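Local coordinates for putative uncharacterized protein PH0242 (PDB 3VU1) that is the C-terminal globular domain of an archaeal oligosaccharyltransferase of the AglB type and carries a bound calcium ion, at residues A[69-74]-A[226-231]; A[251-256]-A[341-346]; A[315-318]-A[322-325]. All blocks are in the same frame, centred on the assembly; numbering follows the deposited sequence.

Contact 1 of 3, residues A[69-74]-A[226-231]; sequences ARDGNI and SEFAEK
D71 and G72 meet the ring of F228 where the loop after helix 60-69 passes the first turn of helix 228-235, a worked example of a backbone surface covered by an aromatic face. D71 comes first in the chain. Its carboxylate brings OD2 to 3.3 Å from CD2 of F228, obliquely to the ring and with the two planes 66° apart. That oxygen is also tied to K215 by a salt bridge and to S223 OG by a hydrogen bond, while OD1 takes T210 OG1 and the backbone N of S224, so polar partners hold both oxygens. G72 follows and lies over the ring: its CA is 3.5 Å from the centroid of the F228 ring, only 4° off the normal, a CH-pi contact. The N of G72 sits over the same face, nearer the rim. The positive phi of G72 is one that glycine readily adopts. F228 reaches across with CG anti to its backbone N (chi1 -167°), from a helix start where E227 is the N-cap and E227 O receives K231 N at 3.0 Å. Beyond N73 and I74 the chain runs on to E76, a calcium ligand. The chemistry therefore divides the work: the carboxylate pins the loop to T210, K215 and the turn S223-S224 that leads into the helix, while the ring, its side chain about 6 Å from the calcium ion, rests on G72 by dispersion and CH-pi attraction.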
loop_
_atom_site.group_PDB
_atom_site.type_symbol
_atom_site.label_atom_id
_atom_site.label_comp_id
_atom_site.label_asym_id
_atom_site.label_seq_id
_atom_site.Cartn_x
_atom_site.Cartn_y
_atom_site.Cartn_z
ATOM N N ALA A 69 -4.502 4.579 7.775
ATOM C CA ALA A 69 -4.550 5.277 9.053
ATOM C C ALA A 69 -3.426 4.812 9.971
ATOM O O ALA A 69 -3.236 5.355 11.044
ATOM C CB ALA A 69 -5.910 5.063 9.728
ATOM N N ARG A 70 -2.682 3.795 9.580
ATOM C CA ARG A 70 -1.718 3.257 10.519
ATOM C C ARG A 70 -0.305 3.272 10.029
ATOM O O ARG A 70 -0.019 3.732 8.935
ATOM C CB ARG A 70 -2.096 1.857 10.941
ATOM C CG ARG A 70 -3.493 1.805 11.442
ATOM C CD ARG A 70 -3.645 2.278 12.880
ATOM N NE ARG A 70 -4.504 1.245 13.450
ATOM C CZ ARG A 70 -4.271 0.575 14.563
ATOM N NH1 ARG A 70 -3.251 0.899 15.328
ATOM N NH2 ARG A 70 -5.121 -0.384 14.920
ATOM N N ASP A 71 0.576 2.746 10.863
ATOM C CA ASP A 71 1.995 2.916 10.706
ATOM C C ASP A 71 2.569 1.598 11.157
ATOM O O ASP A 71 1.943 0.891 11.943
ATOM C CB ASP A 71 2.455 4.039 11.633
ATOM C CG ASP A 71 3.943 4.332 11.520
ATOM O OD1 ASP A 71 4.493 4.923 12.497
ATOM O OD2 ASP A 71 4.545 3.976 10.468
ATOM N N GLY A 72 3.737 1.252 10.627
ATOM C CA GLY A 72 4.491 0.116 11.118
ATOM C C GLY A 72 3.864 -1.218 10.837
ATOM O O GLY A 72 3.207 -1.395 9.823
ATOM N N ASN A 73 4.070 -2.163 11.748
ATOM C CA ASN A 73 3.723 -3.562 11.496
ATOM C C ASN A 73 2.266 -3.784 11.207
ATOM O O ASN A 73 1.942 -4.482 10.249
ATOM C CB ASN A 73 4.136 -4.456 12.667
ATOM C CG ASN A 73 5.593 -4.830 12.618
ATOM O OD1 ASN A 73 6.216 -4.833 11.557
ATOM N ND2 ASN A 73 6.146 -5.153 13.764
ATOM N N ILE A 74 1.401 -3.198 12.040
ATOM C CA ILE A 74 -0.012 -3.443 11.930
ATOM C C ILE A 74 -0.593 -2.926 10.620
ATOM O O ILE A 74 -1.654 -3.400 10.196
ATOM C CB ILE A 74 -0.808 -2.877 13.119
ATOM C CG1 ILE A 74 -2.007 -3.776 13.429
ATOM C CG2 ILE A 74 -1.271 -1.442 12.877
ATOM C CD1 ILE A 74 -2.538 -3.484 14.812
ATOM N N SER A 226 11.428 2.255 13.146
ATOM C CA SER A 226 12.714 2.492 12.539
ATOM C C SER A 226 12.805 1.837 11.165
ATOM O O SER A 226 12.507 0.655 11.020
ATOM C CB SER A 226 13.800 1.967 13.463
ATOM O OG SER A 226 14.958 1.712 12.711
ATOM N N GLU A 227 13.206 2.613 10.157
ATOM C CA GLU A 227 13.318 2.113 8.776
ATOM C C GLU A 227 11.974 2.063 8.005
ATOM O O GLU A 227 11.967 1.916 6.780
ATOM C CB GLU A 227 13.974 0.719 8.765
ATOM C CG GLU A 227 15.409 0.673 9.270
ATOM C CD GLU A 227 16.396 0.811 8.141
ATOM O OE1 GLU A 227 16.666 -0.217 7.481
ATOM O OE2 GLU A 227 16.896 1.937 7.896
ATOM N N PHE A 228 10.847 2.177 8.713
ATOM C CA PHE A 228 9.543 1.932 8.106
ATOM C C PHE A 228 9.141 2.861 6.933
ATOM O O PHE A 228 8.600 2.391 5.915
ATOM C CB PHE A 228 8.412 1.862 9.150
ATOM C CG PHE A 228 7.133 1.303 8.574
ATOM C CD1 PHE A 228 7.012 -0.073 8.308
ATOM C CD2 PHE A 228 6.087 2.152 8.197
ATOM C CE1 PHE A 228 5.864 -0.587 7.732
ATOM C CE2 PHE A 228 4.928 1.635 7.626
ATOM C CZ PHE A 228 4.818 0.268 7.398
ATOM N N ALA A 229 9.382 4.162 7.072
ATOM C CA ALA A 229 9.121 5.072 5.973
ATOM C C ALA A 229 9.951 4.692 4.742
ATOM O O ALA A 229 9.432 4.636 3.620
ATOM C CB ALA A 229 9.378 6.504 6.382
ATOM N N GLU A 230 11.230 4.395 4.955
ATOM C CA GLU A 230 12.127 4.075 3.846
ATOM C C GLU A 230 11.685 2.804 3.116
ATOM O O GLU A 230 11.774 2.726 1.882
ATOM C CB GLU A 230 13.569 3.959 4.342
ATOM C CG GLU A 230 14.553 4.826 3.567
ATOM C CD GLU A 230 15.989 4.293 3.595
ATOM O OE1 GLU A 230 16.676 4.383 2.534
ATOM O OE2 GLU A 230 16.429 3.773 4.663
ATOM N N LYS A 231 11.203 1.811 3.873
ATOM C CA LYS A 231 10.743 0.558 3.282
ATOM C C LYS A 231 9.466 0.788 2.522
ATOM O O LYS A 231 9.368 0.410 1.349
ATOM C CB LYS A 231 10.518 -0.513 4.328
ATOM C CG LYS A 231 11.759 -1.049 5.000
ATOM C CD LYS A 231 11.384 -1.398 6.421
ATOM C CE LYS A 231 11.181 -2.884 6.618
ATOM N NZ LYS A 231 12.452 -3.525 7.059
#

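Contact 2 of 3, residues A[251-256]-A[341-346]; sequences RPFAIY and LAQKGP
Within segments 251-256 and 341-346, F253 makes all the contacts from its side, bringing one part of its ring to a leucine and another to a glutamine amide, both obliquely. CD1 of F253 packs on CD2 of L341 at 4.0 Å, with CB of F253 close to CD1 of the same leucine. Farther out along the ring, CZ of F253 comes to 3.3 Å from NE2 of Q343. The glutamine side chain crosses the phenylalanine at about a right angle, its amide plane turned 55° from the ring plane. L341 and Q343, two residues apart on the strand, both point toward F253, while A342 between them points away, the usual alternation of a beta strand.

The next shell fixes these groups. Q343 OE1 accepts the backbone N of K291 and NE2 gives its hydrogen bond to D289 O, a two-sided grip that should hold the amide's rotation and keeps its polar atoms paired in a buried place. For F253, a chi1 of -48° sends the ring across to L341 and Q343; Y481 makes a T-shaped (edge-to-face) stack with the ring, and P252 CB lies over the rim of one face.

Outward from there, A254 and Y256 hydrogen-bond through their backbones to strand 275-285 and pack on helix 228-235, whereas L341 leans on M483 of strand 464-487. I255 already joins M483 by a backbone hydrogen bond, and the contact adds side-chain packing between the four-stranded antiparallel sheet and the larger nine-stranded one, with F253 also touching A285, itself a calcium ligand.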
loop_
_atom_site.group_PDB
_atom_site.type_symbol
_atom_site.label_atom_id
_atom_site.label_comp_id
_atom_site.label_asym_id
_atom_site.label_seq_id
_atom_site.Cartn_x
_atom_site.Cartn_y
_atom_site.Cartn_z
ATOM N N ARG A 251 4.552 -2.759 -5.146
ATOM C CA ARG A 251 5.509 -3.840 -5.272
ATOM C C ARG A 251 5.602 -4.480 -3.926
ATOM O O ARG A 251 6.215 -3.920 -3.004
ATOM C CB ARG A 251 6.853 -3.301 -5.685
ATOM C CG ARG A 251 6.863 -2.703 -7.074
ATOM C CD ARG A 251 8.099 -1.862 -7.234
ATOM N NE ARG A 251 8.281 -1.442 -8.613
ATOM C CZ ARG A 251 9.275 -0.663 -9.025
ATOM N NH1 ARG A 251 10.194 -0.231 -8.168
ATOM N NH2 ARG A 251 9.363 -0.352 -10.305
ATOM N N PRO A 252 4.955 -5.636 -3.778
ATOM C CA PRO A 252 4.931 -6.311 -2.462
ATOM C C PRO A 252 6.347 -6.699 -1.979
ATOM O O PRO A 252 6.621 -6.640 -0.772
ATOM C CB PRO A 252 4.045 -7.541 -2.690
ATOM C CG PRO A 252 4.002 -7.742 -4.184
ATOM C CD PRO A 252 4.265 -6.402 -4.837
ATOM N N PHE A 253 7.235 -7.059 -2.904
ATOM C CA PHE A 253 8.643 -7.353 -2.547
ATOM C C PHE A 253 9.608 -6.384 -3.222
ATOM O O PHE A 253 9.779 -6.383 -4.428
ATOM C CB PHE A 253 8.996 -8.811 -2.868
ATOM C CG PHE A 253 7.980 -9.771 -2.358
ATOM C CD1 PHE A 253 7.110 -10.424 -3.241
ATOM C CD2 PHE A 253 7.832 -9.978 -0.983
ATOM C CE1 PHE A 253 6.140 -11.304 -2.759
ATOM C CE2 PHE A 253 6.853 -10.832 -0.503
ATOM C CZ PHE A 253 6.004 -11.495 -1.395
ATOM N N ALA A 254 10.232 -5.547 -2.422
ATOM C CA ALA A 254 11.035 -4.481 -2.976
ATOM C C ALA A 254 12.374 -4.325 -2.248
ATOM O O ALA A 254 12.555 -4.790 -1.097
ATOM C CB ALA A 254 10.266 -3.179 -2.931
ATOM N N ILE A 255 13.297 -3.660 -2.940
ATOM C CA ILE A 255 14.599 -3.342 -2.397
ATOM C C ILE A 255 14.615 -1.845 -2.145
ATOM O O ILE A 255 14.396 -1.059 -3.065
ATOM C CB ILE A 255 15.721 -3.746 -3.381
ATOM C CG1 ILE A 255 15.807 -5.263 -3.448
ATOM C CG2 ILE A 255 17.038 -3.093 -2.977
ATOM C CD1 ILE A 255 16.670 -5.804 -4.563
ATOM N N TYR A 256 14.874 -1.457 -0.901
ATOM C CA TYR A 256 14.898 -0.050 -0.576
ATOM C C TYR A 256 16.272 0.608 -0.529
ATOM O O TYR A 256 16.353 1.819 -0.345
ATOM C CB TYR A 256 14.132 0.232 0.719
ATOM C CG TYR A 256 14.674 -0.364 1.994
ATOM C CD1 TYR A 256 15.391 0.420 2.899
ATOM C CD2 TYR A 256 14.445 -1.703 2.323
ATOM C CE1 TYR A 256 15.866 -0.112 4.090
ATOM C CE2 TYR A 256 14.918 -2.247 3.512
ATOM C CZ TYR A 256 15.609 -1.439 4.391
ATOM O OH TYR A 256 16.082 -1.958 5.560
ATOM N N LEU A 341 12.034 -10.780 -7.823
ATOM C CA LEU A 341 11.793 -11.880 -6.915
ATOM C C LEU A 341 10.736 -12.760 -7.565
ATOM O O LEU A 341 9.667 -12.282 -7.931
ATOM C CB LEU A 341 11.335 -11.375 -5.544
ATOM C CG LEU A 341 11.207 -12.467 -4.456
ATOM C CD1 LEU A 341 11.634 -11.933 -3.108
ATOM C CD2 LEU A 341 9.808 -13.099 -4.348
ATOM N N ALA A 342 11.036 -14.036 -7.759
ATOM C CA ALA A 342 9.999 -14.962 -8.238
ATOM C C ALA A 342 9.620 -15.948 -7.123
ATOM O O ALA A 342 10.494 -16.512 -6.449
ATOM C CB ALA A 342 10.391 -15.667 -9.519
ATOM N N GLN A 343 8.308 -16.073 -6.910
ATOM C CA GLN A 343 7.718 -17.000 -5.961
ATOM C C GLN A 343 6.227 -17.249 -6.333
ATOM O O GLN A 343 5.713 -16.740 -7.346
ATOM C CB GLN A 343 7.913 -16.514 -4.512
ATOM C CG GLN A 343 6.938 -15.452 -4.050
ATOM C CD GLN A 343 7.067 -15.139 -2.584
ATOM O OE1 GLN A 343 8.142 -15.243 -2.026
ATOM N NE2 GLN A 343 5.974 -14.731 -1.956
ATOM N N LYS A 344 5.562 -18.078 -5.548
ATOM C CA LYS A 344 4.175 -18.400 -5.780
ATOM C C LYS A 344 3.248 -17.222 -5.467
ATOM O O LYS A 344 3.380 -16.580 -4.421
ATOM C CB LYS A 344 3.785 -19.587 -4.905
ATOM C CG LYS A 344 4.405 -20.904 -5.310
ATOM C CD LYS A 344 3.944 -21.325 -6.694
ATOM C CE LYS A 344 4.347 -22.754 -7.023
ATOM N NZ LYS A 344 4.977 -22.770 -8.381
ATOM N N GLY A 345 2.295 -16.951 -6.354
ATOM C CA GLY A 345 1.308 -15.937 -6.051
ATOM C C GLY A 345 0.207 -15.845 -7.075
ATOM O O GLY A 345 0.241 -16.541 -8.075
ATOM N N PRO A 346 -0.784 -14.976 -6.818
ATOM C CA PRO A 346 -1.991 -14.951 -7.627
ATOM C C PRO A 346 -1.875 -14.094 -8.863
ATOM O O PRO A 346 -1.253 -13.020 -8.806
ATOM C CB PRO A 346 -3.026 -14.344 -6.689
ATOM C CG PRO A 346 -2.254 -13.542 -5.699
ATOM C CD PRO A 346 -0.918 -14.200 -5.567
#

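Contact 3 of 3, residues A[315-318]-A[322-325]; sequences KYMN and EYPI. With CA (calcium ion), chain C.
M317 stands over the ring of Y323, with its terminal methyl almost above the ring centre: CE is 3.6 Å from the centroid of the Y323 ring and 14° off the normal. SD is over the face too, at 4.5 Å from that centroid, which makes this a Met-aromatic contact with a CH-pi component. The methionine leaves its backbone extended, CG anti to N, and then bends at chi3 (-56°), which folds the methyl onto the tyrosine. Y316 O lies at the edge of the Y323 ring, near its plane, and accepts a weak hydrogen bond from OH of Y323 at 3.3 Å, so the neighbouring backbone meets the rim while M317 occupies a face. A second weak bond runs from Y323 N to M317 SD at 3.6 Å. Beyond the sulfur, CB of E322 packs at 3.4 Å from SD of M317, the two side chains crossing at about a right angle, and CE of M317 also reaches CD1 of I325 at 4.0 Å.

These residues belong to the connection between strand 316-317 and strand 325-331 within the Peripheral 1 family region, which supplies part of a calcium site. E322 OE1 lies 2.9 Å from the calcium ion, which H319 O, A285 O and E76 also bind. On the strand side, N318 ND2 donates to Y316 OH at 3.2 Å, with the hydroxyl tilted from the amide plane, and OD1 of N318 accepts L320 N.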
loop_
_atom_site.group_PDB
_atom_site.type_symbol
_atom_site.label_atom_id
_atom_site.label_comp_id
_atom_site.label_asym_id
_atom_site.label_seq_id
_atom_site.Cartn_x
_atom_site.Cartn_y
_atom_site.Cartn_z
ATOM N N LYS A 315 14.673 -19.034 0.885
ATOM C CA LYS A 315 13.765 -20.110 1.325
ATOM C C LYS A 315 12.609 -19.482 2.111
ATOM O O LYS A 315 11.428 -19.791 1.876
ATOM C CB LYS A 315 14.508 -21.225 2.106
ATOM C CG LYS A 315 15.136 -20.883 3.478
ATOM C CD LYS A 315 15.837 -19.503 3.630
ATOM C CE LYS A 315 17.256 -19.434 3.060
ATOM N NZ LYS A 315 18.197 -20.297 3.836
ATOM N N TYR A 316 12.964 -18.540 2.978
ATOM C CA TYR A 316 12.003 -17.923 3.831
ATOM C C TYR A 316 12.507 -16.623 4.427
ATOM O O TYR A 316 13.585 -16.581 5.037
ATOM C CB TYR A 316 11.580 -18.880 4.965
ATOM C CG TYR A 316 10.609 -18.229 5.942
ATOM C CD1 TYR A 316 9.259 -18.089 5.602
ATOM C CD2 TYR A 316 11.051 -17.717 7.179
ATOM C CE1 TYR A 316 8.379 -17.472 6.459
ATOM C CE2 TYR A 316 10.174 -17.099 8.054
ATOM C CZ TYR A 316 8.838 -16.985 7.685
ATOM O OH TYR A 316 7.912 -16.372 8.499
ATOM N N MET A 317 11.695 -15.576 4.279
ATOM C CA MET A 317 11.880 -14.344 5.041
ATOM C C MET A 317 10.545 -13.874 5.655
ATOM O O MET A 317 9.554 -13.750 4.958
ATOM C CB MET A 317 12.508 -13.264 4.153
ATOM C CG MET A 317 12.896 -12.000 4.907
ATOM S SD MET A 317 13.752 -10.719 3.941
ATOM C CE MET A 317 15.143 -11.656 3.312
ATOM N N ASN A 318 10.519 -13.639 6.961
ATOM C CA ASN A 318 9.357 -13.032 7.614
ATOM C C ASN A 318 9.154 -11.564 7.233
ATOM O O ASN A 318 10.084 -10.756 7.355
ATOM C CB ASN A 318 9.493 -13.115 9.128
ATOM C CG ASN A 318 8.202 -12.749 9.842
ATOM O OD1 ASN A 318 7.856 -11.583 9.990
ATOM N ND2 ASN A 318 7.476 -13.756 10.273
ATOM N N GLU A 322 12.533 -8.617 8.209
ATOM C CA GLU A 322 13.304 -8.894 7.024
ATOM C C GLU A 322 14.761 -8.556 7.303
ATOM O O GLU A 322 15.056 -7.746 8.168
ATOM C CB GLU A 322 12.711 -8.139 5.822
ATOM C CG GLU A 322 12.291 -6.734 6.173
ATOM C CD GLU A 322 10.783 -6.506 6.260
ATOM O OE1 GLU A 322 10.085 -6.702 5.240
ATOM O OE2 GLU A 322 10.304 -6.034 7.330
ATOM N N TYR A 323 15.664 -9.217 6.586
ATOM C CA TYR A 323 17.117 -9.078 6.792
ATOM C C TYR A 323 17.808 -8.881 5.413
ATOM O O TYR A 323 17.334 -9.388 4.412
ATOM C CB TYR A 323 17.687 -10.323 7.536
ATOM C CG TYR A 323 17.412 -11.615 6.799
ATOM C CD1 TYR A 323 18.223 -12.027 5.735
ATOM C CD2 TYR A 323 16.308 -12.394 7.124
ATOM C CE1 TYR A 323 17.944 -13.187 5.024
ATOM C CE2 TYR A 323 16.020 -13.554 6.424
ATOM C CZ TYR A 323 16.839 -13.956 5.379
ATOM O OH TYR A 323 16.532 -15.121 4.689
ATOM N N PRO A 324 18.931 -8.159 5.370
ATOM C CA PRO A 324 19.699 -7.949 4.123
ATOM C C PRO A 324 20.233 -9.219 3.495
ATOM O O PRO A 324 20.465 -10.185 4.174
ATOM C CB PRO A 324 20.888 -7.101 4.580
ATOM C CG PRO A 324 20.407 -6.405 5.815
ATOM C CD PRO A 324 19.414 -7.324 6.486
ATOM N N ILE A 325 20.470 -9.182 2.196
ATOM C CA ILE A 325 20.920 -10.330 1.433
ATOM C C ILE A 325 22.093 -9.947 0.545
ATOM O O ILE A 325 22.054 -8.901 -0.107
ATOM C CB ILE A 325 19.757 -10.860 0.580
ATOM C CG1 ILE A 325 19.092 -11.993 1.317
ATOM C CG2 ILE A 325 20.182 -11.378 -0.776
ATOM C CD1 ILE A 325 17.920 -12.541 0.553
HETATM CA CA CA C . 7.535 -5.513 5.898
#

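Contacts 1 and 2 are buried, and each turns on one phenylalanine, laid over glycine backbone in the first and set against leucine and a paired amide in the second. Contact 3 is at the surface, where a methionine covers a tyrosine held by weak bonds from its hydroxyl and its backbone N, and where one carboxylate binds metal directly. The start of helix 228-235 ties contacts 1 and 2: its N-cap E227 probably hydrogen-bonds Y256 OH, and E230 and K231 pack on Y256. K231 also makes a long, weak ion pair with E322 of contact 3. Contact 3 is nested in the loop that contact 2 closes, but the two do not touch, their centres about 12 Å apart.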